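PDB 4OQJ: PKS from Streptomyces albus, which probably serves as a ketosynthase of oxazolomycin biosynthesis, joining acyl chains carried on phosphopantetheine by decarboxylative condensation. Local coordinates for residues 569-581 / 598-611. Numbering follows the deposited sequence.
Sequences AFREHFDRCAAEL and FAVQYATARALAGW
Phe598 meets Cys577 where two steeply inclined helices, 568-581 and 594-610, running in roughly opposite senses (130° between their directions), pack through a row of alanines. The centre of the contact lies about 40 Å from the centre of the chain, among helices 557-566, 585-590 and 627-635. Tyr602 CD2 lies 3.9 Å from Cys577 SG, and Phe598 CE2 approaches the same sulfur; both are oblique sulfur-aromatic contacts. Ala599 CB lies 3.6 Å from Phe574 CE2, and the backbone N of Val600 lies at the edge of that ring, near its plane, while CG2 touches CE2. The carbonyl O of Val600 sits instead at the rim of Phe570, 3.5 Å from CE1. At Ala603 the backbones come closest, its CA 4.9 Å from that of Phe574, and its methyl meets Phe570 obliquely and Phe574 at its ring edge; Leu563 and Leu588 of neighbouring helices touch Phe570 and Phe574 respectively. Thr604 OG1 donates to Val600 O at 2.9 Å, from the opposite face of the Val600 carbonyl plane to Thr604 N, which leaves the hydroxyl at the Phe570 edge. With CG beside its backbone N (chi1 -62°), His573 lays its ring under Arg606 CB, a CH-pi contact 3.6 Å from the centroid. Beyond Ala607, Trp611 brings CZ2 to 3.7 Å from Ala569 CB.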
loop_
_atom_site.group_PDB
_atom_site.type_symbol
_atom_site.label_atom_id
_atom_site.label_comp_id
_atom_site.label_asym_id
_atom_site.label_seq_id
_atom_site.Cartn_x
_atom_site.Cartn_y
_atom_site.Cartn_z
ATOM N N ALA A 569 -4.017 24.432 -40.647
ATOM C CA ALA A 569 -5.419 24.017 -40.692
ATOM C C ALA A 569 -6.211 24.909 -41.644
ATOM O O ALA A 569 -7.103 24.448 -42.361
ATOM C CB ALA A 569 -6.025 24.049 -39.292
ATOM N N PHE A 570 -5.872 26.190 -41.665
ATOM C CA PHE A 570 -6.528 27.120 -42.575
ATOM C C PHE A 570 -6.194 26.744 -44.004
ATOM O O PHE A 570 -7.076 26.643 -44.855
ATOM C CB PHE A 570 -6.093 28.563 -42.292
ATOM C CG PHE A 570 -6.657 29.571 -43.260
ATOM C CD1 PHE A 570 -7.900 30.145 -43.035
ATOM C CD2 PHE A 570 -5.946 29.945 -44.390
ATOM C CE1 PHE A 570 -8.420 31.068 -43.917
ATOM C CE2 PHE A 570 -6.462 30.871 -45.280
ATOM C CZ PHE A 570 -7.702 31.438 -45.041
ATOM N N ARG A 571 -4.904 26.540 -44.249
ATOM C CA ARG A 571 -4.388 26.237 -45.580
ATOM C C ARG A 571 -5.100 25.023 -46.165
ATOM O O ARG A 571 -5.515 25.043 -47.326
ATOM C CB ARG A 571 -2.870 26.007 -45.509
ATOM C CG ARG A 571 -2.163 26.060 -46.836
ATOM C CD ARG A 571 -0.651 26.200 -46.685
ATOM N NE ARG A 571 -0.074 25.244 -45.737
ATOM C CZ ARG A 571 0.490 25.557 -44.567
ATOM N NH1 ARG A 571 0.991 24.595 -43.811
ATOM N NH2 ARG A 571 0.578 26.817 -44.148
ATOM N N GLU A 572 -5.270 23.983 -45.347
ATOM C CA GLU A 572 -5.988 22.777 -45.769
ATOM C C GLU A 572 -7.390 23.100 -46.277
ATOM O O GLU A 572 -7.737 22.776 -47.411
ATOM C CB GLU A 572 -6.092 21.764 -44.620
ATOM C CG GLU A 572 -6.936 20.524 -44.973
ATOM C CD GLU A 572 -7.285 19.654 -43.773
ATOM O OE1 GLU A 572 -6.632 19.783 -42.712
ATOM O OE2 GLU A 572 -8.227 18.839 -43.898
ATOM N N HIS A 573 -8.203 23.722 -45.433
ATOM C CA HIS A 573 -9.599 23.984 -45.790
ATOM C C HIS A 573 -9.749 25.046 -46.872
ATOM O O HIS A 573 -10.722 25.035 -47.632
ATOM C CB HIS A 573 -10.381 24.389 -44.548
ATOM C CG HIS A 573 -10.416 23.319 -43.503
ATOM N ND1 HIS A 573 -11.095 22.135 -43.683
ATOM C CD2 HIS A 573 -9.831 23.240 -42.285
ATOM C CE1 HIS A 573 -10.936 21.374 -42.612
ATOM N NE2 HIS A 573 -10.173 22.020 -41.751
ATOM N N PHE A 574 -8.804 25.973 -46.952
ATOM C CA PHE A 574 -8.863 26.979 -48.007
ATOM C C PHE A 574 -8.610 26.319 -49.364
ATOM O O PHE A 574 -9.296 26.617 -50.339
ATOM C CB PHE A 574 -7.851 28.104 -47.757
ATOM C CG PHE A 574 -8.048 29.304 -48.648
ATOM C CD1 PHE A 574 -7.467 29.357 -49.897
ATOM C CD2 PHE A 574 -8.826 30.373 -48.231
ATOM C CE1 PHE A 574 -7.656 30.457 -50.716
ATOM C CE2 PHE A 574 -9.017 31.463 -49.032
ATOM C CZ PHE A 574 -8.431 31.511 -50.282
ATOM N N ASP A 575 -7.612 25.440 -49.425
ATOM C CA ASP A 575 -7.312 24.710 -50.653
ATOM C C ASP A 575 -8.539 23.940 -51.119
ATOM O O ASP A 575 -8.920 23.999 -52.289
ATOM C CB ASP A 575 -6.139 23.747 -50.450
ATOM C CG ASP A 575 -4.788 24.439 -50.504
ATOM O OD1 ASP A 575 -4.720 25.611 -50.939
ATOM O OD2 ASP A 575 -3.782 23.797 -50.123
ATOM N N ARG A 576 -9.171 23.229 -50.195
ATOM C CA ARG A 576 -10.323 22.412 -50.546
ATOM C C ARG A 576 -11.524 23.274 -50.921
ATOM O O ARG A 576 -12.294 22.914 -51.810
ATOM C CB ARG A 576 -10.661 21.465 -49.395
ATOM C CG ARG A 576 -9.528 20.475 -49.103
ATOM C CD ARG A 576 -9.899 19.420 -48.065
ATOM N NE ARG A 576 -8.735 18.617 -47.686
ATOM C CZ ARG A 576 -8.271 17.575 -48.378
ATOM N NH1 ARG A 576 -8.866 17.184 -49.506
ATOM N NH2 ARG A 576 -7.203 16.918 -47.938
ATOM N N CYS A 577 -11.673 24.423 -50.270
ATOM C CA CYS A 577 -12.743 25.352 -50.621
ATOM C C CYS A 577 -12.530 25.944 -52.012
ATOM O O CYS A 577 -13.482 26.137 -52.757
ATOM C CB CYS A 577 -12.840 26.482 -49.599
ATOM S SG CYS A 577 -14.086 27.709 -50.015
ATOM N N ALA A 578 -11.282 26.238 -52.362
ATOM C CA ALA A 578 -10.979 26.792 -53.683
ATOM C C ALA A 578 -11.266 25.757 -54.775
ATOM O O ALA A 578 -11.658 26.106 -55.896
ATOM C CB ALA A 578 -9.530 27.253 -53.746
ATOM N N ALA A 579 -11.062 24.486 -54.442
ATOM C CA ALA A 579 -11.374 23.394 -55.358
ATOM C C ALA A 579 -12.864 23.390 -55.695
ATOM O O ALA A 579 -13.251 23.317 -56.863
ATOM C CB ALA A 579 -10.963 22.069 -54.753
ATOM N N GLU A 580 -13.693 23.486 -54.662
ATOM C CA GLU A 580 -15.142 23.488 -54.826
ATOM C C GLU A 580 -15.627 24.679 -55.644
ATOM O O GLU A 580 -16.570 24.564 -56.419
ATOM C CB GLU A 580 -15.830 23.503 -53.455
ATOM C CG GLU A 580 -15.476 22.334 -52.550
ATOM C CD GLU A 580 -16.226 21.065 -52.893
ATOM O OE1 GLU A 580 -16.986 21.060 -53.887
ATOM O OE2 GLU A 580 -16.051 20.069 -52.158
ATOM N N LEU A 581 -14.991 25.831 -55.453
ATOM C CA LEU A 581 -15.424 27.056 -56.116
ATOM C C LEU A 581 -14.951 27.117 -57.558
ATOM O O LEU A 581 -15.415 27.955 -58.325
ATOM C CB LEU A 581 -14.911 28.287 -55.368
ATOM C CG LEU A 581 -15.409 28.507 -53.940
ATOM C CD1 LEU A 581 -14.875 29.832 -53.412
ATOM C CD2 LEU A 581 -16.930 28.452 -53.850
ATOM N N PHE A 598 -15.810 34.993 -49.054
ATOM C CA PHE A 598 -16.425 33.745 -48.621
ATOM C C PHE A 598 -15.361 32.712 -48.248
ATOM O O PHE A 598 -15.374 32.175 -47.141
ATOM C CB PHE A 598 -17.332 33.164 -49.706
ATOM C CG PHE A 598 -17.861 31.807 -49.361
ATOM C CD1 PHE A 598 -18.967 31.667 -48.534
ATOM C CD2 PHE A 598 -17.238 30.670 -49.831
ATOM C CE1 PHE A 598 -19.439 30.415 -48.195
ATOM C CE2 PHE A 598 -17.711 29.420 -49.495
ATOM C CZ PHE A 598 -18.813 29.295 -48.676
ATOM N N ALA A 599 -14.448 32.439 -49.179
ATOM C CA ALA A 599 -13.416 31.414 -48.996
ATOM C C ALA A 599 -12.645 31.575 -47.682
ATOM O O ALA A 599 -12.522 30.622 -46.921
ATOM C CB ALA A 599 -12.449 31.429 -50.163
ATOM N N VAL A 600 -12.137 32.771 -47.420
ATOM C CA VAL A 600 -11.392 33.029 -46.194
ATOM C C VAL A 600 -12.244 32.745 -44.961
ATOM O O VAL A 600 -11.773 32.143 -44.005
ATOM C CB VAL A 600 -10.892 34.476 -46.127
ATOM C CG1 VAL A 600 -10.130 34.733 -44.818
ATOM C CG2 VAL A 600 -9.991 34.762 -47.304
ATOM N N GLN A 601 -13.505 33.170 -44.990
ATOM C CA GLN A 601 -14.379 32.982 -43.841
ATOM C C GLN A 601 -14.761 31.513 -43.672
ATOM O O GLN A 601 -14.786 31.017 -42.551
ATOM C CB GLN A 601 -15.638 33.848 -43.971
ATOM C CG GLN A 601 -15.382 35.333 -43.738
ATOM C CD GLN A 601 -16.642 36.183 -43.847
ATOM O OE1 GLN A 601 -17.286 36.490 -42.847
ATOM N NE2 GLN A 601 -16.979 36.581 -45.060
ATOM N N TYR A 602 -15.052 30.830 -44.781
ATOM C CA TYR A 602 -15.407 29.418 -44.742
ATOM C C TYR A 602 -14.249 28.595 -44.198
ATOM O O TYR A 602 -14.432 27.741 -43.326
ATOM C CB TYR A 602 -15.806 28.903 -46.139
ATOM C CG TYR A 602 -16.142 27.425 -46.150
ATOM C CD1 TYR A 602 -17.408 26.977 -45.795
ATOM C CD2 TYR A 602 -15.196 26.479 -46.511
ATOM C CE1 TYR A 602 -17.721 25.626 -45.799
ATOM C CE2 TYR A 602 -15.501 25.128 -46.525
ATOM C CZ TYR A 602 -16.764 24.706 -46.161
ATOM O OH TYR A 602 -17.074 23.360 -46.169
ATOM N N ALA A 603 -13.052 28.857 -44.704
ATOM C CA ALA A 603 -11.873 28.130 -44.253
ATOM C C ALA A 603 -11.612 28.377 -42.764
ATOM O O ALA A 603 -11.224 27.456 -42.041
ATOM C CB ALA A 603 -10.677 28.524 -45.073
ATOM N N THR A 604 -11.817 29.611 -42.302
ATOM C CA THR A 604 -11.637 29.921 -40.878
ATOM C C THR A 604 -12.650 29.120 -40.042
ATOM O O THR A 604 -12.292 28.509 -39.033
ATOM C CB THR A 604 -11.799 31.438 -40.590
ATOM O OG1 THR A 604 -10.808 32.184 -41.305
ATOM C CG2 THR A 604 -11.652 31.728 -39.106
ATOM N N ALA A 605 -13.907 29.100 -40.485
ATOM C CA ALA A 605 -14.957 28.358 -39.786
ATOM C C ALA A 605 -14.638 26.868 -39.693
ATOM O O ALA A 605 -14.819 26.258 -38.640
ATOM C CB ALA A 605 -16.301 28.560 -40.464
ATOM N N ARG A 606 -14.160 26.280 -40.783
ATOM C CA ARG A 606 -13.799 24.865 -40.764
ATOM C C ARG A 606 -12.590 24.601 -39.853
ATOM O O ARG A 606 -12.509 23.558 -39.207
ATOM C CB ARG A 606 -13.505 24.363 -42.177
ATOM C CG ARG A 606 -14.684 24.433 -43.149
ATOM C CD ARG A 606 -15.985 23.912 -42.550
ATOM N NE ARG A 606 -15.917 22.493 -42.209
ATOM C CZ ARG A 606 -16.595 21.915 -41.218
ATOM N NH1 ARG A 606 -17.394 22.623 -40.423
ATOM N NH2 ARG A 606 -16.461 20.615 -41.011
ATOM N N ALA A 607 -11.650 25.537 -39.791
ATOM C CA ALA A 607 -10.492 25.349 -38.929
ATOM C C ALA A 607 -10.953 25.372 -37.470
ATOM O O ALA A 607 -10.505 24.564 -36.663
ATOM C CB ALA A 607 -9.441 26.415 -39.187
ATOM N N LEU A 608 -11.869 26.278 -37.146
ATOM C CA LEU A 608 -12.420 26.345 -35.799
ATOM C C LEU A 608 -13.115 25.043 -35.453
ATOM O O LEU A 608 -12.984 24.553 -34.332
ATOM C CB LEU A 608 -13.413 27.496 -35.653
ATOM C CG LEU A 608 -12.853 28.918 -35.728
ATOM C CD1 LEU A 608 -14.009 29.907 -35.787
ATOM C CD2 LEU A 608 -11.946 29.217 -34.543
ATOM N N ALA A 609 -13.865 24.497 -36.416
ATOM C CA ALA A 609 -14.615 23.259 -36.198
ATOM C C ALA A 609 -13.659 22.113 -35.904
ATOM O O ALA A 609 -13.877 21.338 -34.966
ATOM C CB ALA A 609 -15.483 22.930 -37.399
ATOM N N GLY A 610 -12.595 22.028 -36.701
ATOM C CA GLY A 610 -11.544 21.041 -36.495
ATOM C C GLY A 610 -10.860 21.150 -35.136
ATOM O O GLY A 610 -10.277 20.182 -34.644
ATOM N N TRP A 611 -10.927 22.327 -34.526
ATOM C CA TRP A 611 -10.354 22.543 -33.197
ATOM C C TRP A 611 -11.408 22.373 -32.110
ATOM O O TRP A 611 -11.172 22.692 -30.937
ATOM C CB TRP A 611 -9.720 23.932 -33.124
ATOM C CG TRP A 611 -8.465 24.044 -33.926
ATOM C CD1 TRP A 611 -7.549 23.060 -34.166
ATOM C CD2 TRP A 611 -7.994 25.202 -34.610
ATOM N NE1 TRP A 611 -6.533 23.540 -34.955
ATOM C CE2 TRP A 611 -6.780 24.857 -35.238
ATOM C CE3 TRP A 611 -8.483 26.506 -34.759
ATOM C CZ2 TRP A 611 -6.048 25.761 -36.006
ATOM C CZ3 TRP A 611 -7.754 27.402 -35.516
ATOM C CH2 TRP A 611 -6.546 27.026 -36.125
#